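Long-range contact in hydroxylase (Rhodococcus sp., PDB 2OR0), which is a putative flavin-dependent hydroxylase of the acyl-CoA dehydrogenase family, probably binding FAD and inserting one oxygen atom from molecular oxygen into a substrate: residues F254-I265 and D376-H386. Numbering follows the deposited sequence.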
loop_
_atom_site.group_PDB
_atom_site.type_symbol
_atom_site.label_atom_id
_atom_site.label_comp_id
_atom_site.label_asym_id
_atom_site.label_seq_id
_atom_site.Cartn_x
_atom_site.Cartn_y
_atom_site.Cartn_z
ATOM N N PHE A 254 -7.437 1.821 -1.678
ATOM C CA PHE A 254 -6.539 1.856 -0.519
ATOM C C PHE A 254 -5.747 0.538 -0.451
ATOM O O PHE A 254 -4.535 0.572 -0.475
ATOM C CB PHE A 254 -7.295 2.238 0.791
ATOM C CG PHE A 254 -6.570 1.847 2.074
ATOM C CD1 PHE A 254 -5.294 2.316 2.359
ATOM C CD2 PHE A 254 -7.195 1.013 3.001
ATOM C CE1 PHE A 254 -4.647 1.928 3.535
ATOM C CE2 PHE A 254 -6.561 0.640 4.183
ATOM C CZ PHE A 254 -5.293 1.101 4.441
ATOM N N PRO A 255 -6.422 -0.622 -0.405
ATOM C CA PRO A 255 -5.664 -1.879 -0.429
ATOM C C PRO A 255 -4.896 -2.202 -1.730
ATOM O O PRO A 255 -4.057 -3.116 -1.716
ATOM C CB PRO A 255 -6.730 -2.928 -0.197
ATOM C CG PRO A 255 -7.843 -2.222 0.434
ATOM C CD PRO A 255 -7.855 -0.879 -0.245
ATOM N N LEU A 256 -5.139 -1.452 -2.819
ATOM C CA LEU A 256 -4.567 -1.792 -4.135
ATOM C C LEU A 256 -3.064 -1.603 -4.134
ATOM O O LEU A 256 -2.309 -2.470 -4.595
ATOM C CB LEU A 256 -5.211 -0.950 -5.262
ATOM C CG LEU A 256 -4.678 -1.126 -6.703
ATOM C CD1 LEU A 256 -5.033 -2.516 -7.248
ATOM C CD2 LEU A 256 -5.224 -0.017 -7.637
ATOM N N GLY A 257 -2.624 -0.456 -3.619
ATOM C CA GLY A 257 -1.204 -0.177 -3.511
ATOM C C GLY A 257 -0.465 -1.153 -2.614
ATOM O O GLY A 257 0.680 -1.538 -2.898
ATOM N N ILE A 258 -1.116 -1.542 -1.526
ATOM C CA ILE A 258 -0.518 -2.399 -0.512
ATOM C C ILE A 258 -0.332 -3.845 -1.062
ATOM O O ILE A 258 0.739 -4.407 -0.976
ATOM C CB ILE A 258 -1.401 -2.404 0.780
ATOM C CG1 ILE A 258 -1.205 -1.089 1.556
ATOM C CG2 ILE A 258 -1.064 -3.575 1.656
ATOM C CD1 ILE A 258 -2.278 -0.830 2.590
ATOM N N THR A 259 -1.393 -4.410 -1.619
ATOM C CA THR A 259 -1.343 -5.744 -2.228
ATOM C C THR A 259 -0.490 -5.767 -3.502
ATOM O O THR A 259 0.279 -6.709 -3.715
ATOM C CB THR A 259 -2.751 -6.289 -2.433
ATOM O OG1 THR A 259 -3.401 -6.270 -1.163
ATOM C CG2 THR A 259 -2.736 -7.729 -2.963
ATOM N N ALA A 260 -0.551 -4.710 -4.314
ATOM C CA ALA A 260 0.406 -4.587 -5.429
ATOM C C ALA A 260 1.862 -4.652 -4.962
ATOM O O ALA A 260 2.684 -5.336 -5.573
ATOM C CB ALA A 260 0.155 -3.311 -6.236
ATOM N N ALA A 261 2.190 -3.944 -3.874
ATOM C CA ALA A 261 3.541 -3.986 -3.311
ATOM C C ALA A 261 3.911 -5.395 -2.905
ATOM O O ALA A 261 4.973 -5.855 -3.282
ATOM C CB ALA A 261 3.680 -3.018 -2.126
ATOM N N VAL A 262 3.020 -6.099 -2.198
ATOM C CA VAL A 262 3.270 -7.496 -1.843
ATOM C C VAL A 262 3.505 -8.377 -3.102
ATOM O O VAL A 262 4.430 -9.188 -3.140
ATOM C CB VAL A 262 2.142 -8.085 -0.977
ATOM C CG1 VAL A 262 2.321 -9.608 -0.789
ATOM C CG2 VAL A 262 2.099 -7.373 0.417
ATOM N N ILE A 263 2.658 -8.209 -4.122
ATOM C CA ILE A 263 2.823 -8.970 -5.346
ATOM C C ILE A 263 4.169 -8.724 -6.021
ATOM O O ILE A 263 4.849 -9.672 -6.367
ATOM C CB ILE A 263 1.604 -8.817 -6.313
ATOM C CG1 ILE A 263 0.355 -9.426 -5.628
ATOM C CG2 ILE A 263 1.894 -9.569 -7.603
ATOM C CD1 ILE A 263 -1.015 -9.087 -6.291
ATOM N N GLY A 264 4.547 -7.462 -6.193
ATOM C CA GLY A 264 5.826 -7.121 -6.800
ATOM C C GLY A 264 7.019 -7.564 -5.975
ATOM O O GLY A 264 8.076 -7.936 -6.524
ATOM N N ILE A 265 6.870 -7.543 -4.648
ATOM C CA ILE A 265 7.917 -8.098 -3.795
ATOM C C ILE A 265 8.143 -9.590 -4.108
ATOM O O ILE A 265 9.259 -10.035 -4.196
ATOM C CB ILE A 265 7.625 -7.877 -2.263
ATOM C CG1 ILE A 265 7.817 -6.408 -1.912
ATOM C CG2 ILE A 265 8.540 -8.756 -1.405
ATOM C CD1 ILE A 265 7.030 -5.934 -0.629
ATOM N N ASP A 376 10.266 -9.378 3.453
ATOM C CA ASP A 376 9.382 -8.237 3.122
ATOM C C ASP A 376 7.948 -8.700 2.796
ATOM O O ASP A 376 6.953 -8.072 3.199
ATOM C CB ASP A 376 9.931 -7.441 1.932
ATOM C CG ASP A 376 11.234 -6.700 2.237
ATOM O OD1 ASP A 376 11.632 -6.530 3.427
ATOM O OD2 ASP A 376 11.893 -6.266 1.251
ATOM N N ALA A 377 7.825 -9.790 2.051
ATOM C CA ALA A 377 6.501 -10.262 1.646
ATOM C C ALA A 377 5.704 -10.661 2.871
ATOM O O ALA A 377 4.539 -10.355 2.972
ATOM C CB ALA A 377 6.595 -11.458 0.657
ATOM N N HIS A 378 6.336 -11.395 3.777
ATOM C CA HIS A 378 5.717 -11.758 5.075
ATOM C C HIS A 378 5.376 -10.570 5.969
ATOM O O HIS A 378 4.309 -10.544 6.576
ATOM C CB HIS A 378 6.596 -12.765 5.813
ATOM C CG HIS A 378 6.495 -14.121 5.222
ATOM N ND1 HIS A 378 5.419 -14.948 5.453
ATOM C CD2 HIS A 378 7.272 -14.754 4.317
ATOM C CE1 HIS A 378 5.566 -16.059 4.753
ATOM N NE2 HIS A 378 6.673 -15.956 4.041
ATOM N N ALA A 379 6.270 -9.604 6.070
ATOM C CA ALA A 379 5.898 -8.349 6.758
ATOM C C ALA A 379 4.664 -7.713 6.127
ATOM O O ALA A 379 3.731 -7.343 6.842
ATOM C CB ALA A 379 7.016 -7.380 6.732
ATOM N N GLY A 380 4.665 -7.562 4.793
ATOM C CA GLY A 380 3.483 -7.015 4.092
ATOM C C GLY A 380 2.180 -7.779 4.325
ATOM O O GLY A 380 1.101 -7.184 4.442
ATOM N N LEU A 381 2.263 -9.104 4.426
ATOM C CA LEU A 381 1.062 -9.933 4.623
ATOM C C LEU A 381 0.376 -9.693 5.959
ATOM O O LEU A 381 -0.824 -10.009 6.102
ATOM C CB LEU A 381 1.392 -11.452 4.490
ATOM C CG LEU A 381 0.208 -12.427 4.369
ATOM C CD1 LEU A 381 -0.609 -12.062 3.131
ATOM C CD2 LEU A 381 0.617 -13.936 4.303
ATOM N N ALA A 382 1.137 -9.198 6.946
ATOM C CA ALA A 382 0.618 -8.913 8.308
ATOM C C ALA A 382 -0.276 -7.654 8.375
ATOM O O ALA A 382 -0.935 -7.407 9.369
ATOM C CB ALA A 382 1.793 -8.787 9.308
ATOM N N HIS A 383 -0.307 -6.857 7.312
ATOM C CA HIS A 383 -1.179 -5.675 7.282
ATOM C C HIS A 383 -2.653 -6.029 7.429
ATOM O O HIS A 383 -3.108 -7.084 6.979
ATOM C CB HIS A 383 -0.940 -4.856 6.003
ATOM C CG HIS A 383 -1.485 -3.456 6.070
ATOM N ND1 HIS A 383 -2.832 -3.178 5.990
ATOM C CD2 HIS A 383 -0.860 -2.262 6.205
ATOM C CE1 HIS A 383 -3.014 -1.870 6.073
ATOM N NE2 HIS A 383 -1.833 -1.293 6.187
ATOM N N ALA A 384 -3.407 -5.129 8.043
ATOM C CA ALA A 384 -4.837 -5.342 8.308
ATOM C C ALA A 384 -5.643 -5.599 7.046
ATOM O O ALA A 384 -6.641 -6.320 7.092
ATOM C CB ALA A 384 -5.435 -4.106 9.094
ATOM N N VAL A 385 -5.216 -5.033 5.914
ATOM C CA VAL A 385 -5.957 -5.252 4.658
ATOM C C VAL A 385 -5.787 -6.663 4.103
ATOM O O VAL A 385 -6.463 -7.024 3.135
ATOM C CB VAL A 385 -5.691 -4.200 3.527
ATOM C CG1 VAL A 385 -6.057 -2.803 3.991
ATOM C CG2 VAL A 385 -4.254 -4.251 3.050
ATOM N N HIS A 386 -4.927 -7.466 4.733
ATOM C CA HIS A 386 -4.807 -8.867 4.357
ATOM C C HIS A 386 -5.502 -9.870 5.253
ATOM O O HIS A 386 -5.472 -11.059 4.936
ATOM C CB HIS A 386 -3.337 -9.240 4.130
ATOM C CG HIS A 386 -2.683 -8.399 3.080
ATOM N ND1 HIS A 386 -1.470 -7.776 3.264
ATOM C CD2 HIS A 386 -3.118 -8.025 1.854
ATOM C CE1 HIS A 386 -1.171 -7.081 2.181
ATOM N NE2 HIS A 386 -2.161 -7.214 1.314
#
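Thr259 OG1 is hydrogen-bonded to His386 NE2 at 2.9 Å. The hydroxyl lies at the imidazole edge, near the ring plane. It also bonds to Gln341 of helix 331-356. The other ring nitrogen, His386 ND1, donates to Gly380 O at 2.9 Å, with that oxygen 5° out of the ring plane. Gly380 O also accepts from His383 N, which arrives from the opposite face of the carbonyl plane. Bonds at both ring nitrogens, one to helix 254-265 and one to Gly380 of helix 376-381, thus fix the rotation of the His386 imidazole. Ile258 CG2 and Val262 CG2 approach His386 CE1 obliquely. Val262 CG2 also rests on the backbone of Gly380, where a side chain would collide with it. Both segments belong to the all-helical C-terminal domain of the acyl-CoA dehydrogenase fold. Helix 376-381 runs antiparallel to 254-265, at an angle of 159° and an axis distance of 9.1 Å. Beyond it the chain carries on in the same general direction, through a loop and the 3-10 segment 384-386, toward the Phe254 end of 254-265. At the far end, Ile265 CG2 packs on Ala377 CB and Asp376 CB. The carboxylate of Asp376 bonds instead to Leu204 N. Near the start of 254-265, Val385 CG1 touches Phe254 CE2 at 3.5 Å and also meets Pro255 CG. Its CG2 branch packs on Ile258 CG2. His383 has CG anti to its own N (chi1 -164°), which carries the ring over to Ile258. Ile258 CD1 sits over one face, 3.9 Å from the ring centroid, as a CH-pi contact. In the ring plane, His383 ND1 accepts from Val385 N at 3.0 Å. With an alanine here, Val385 N would probably lose this acceptor and Ile258 CD1 the aromatic face it rests on.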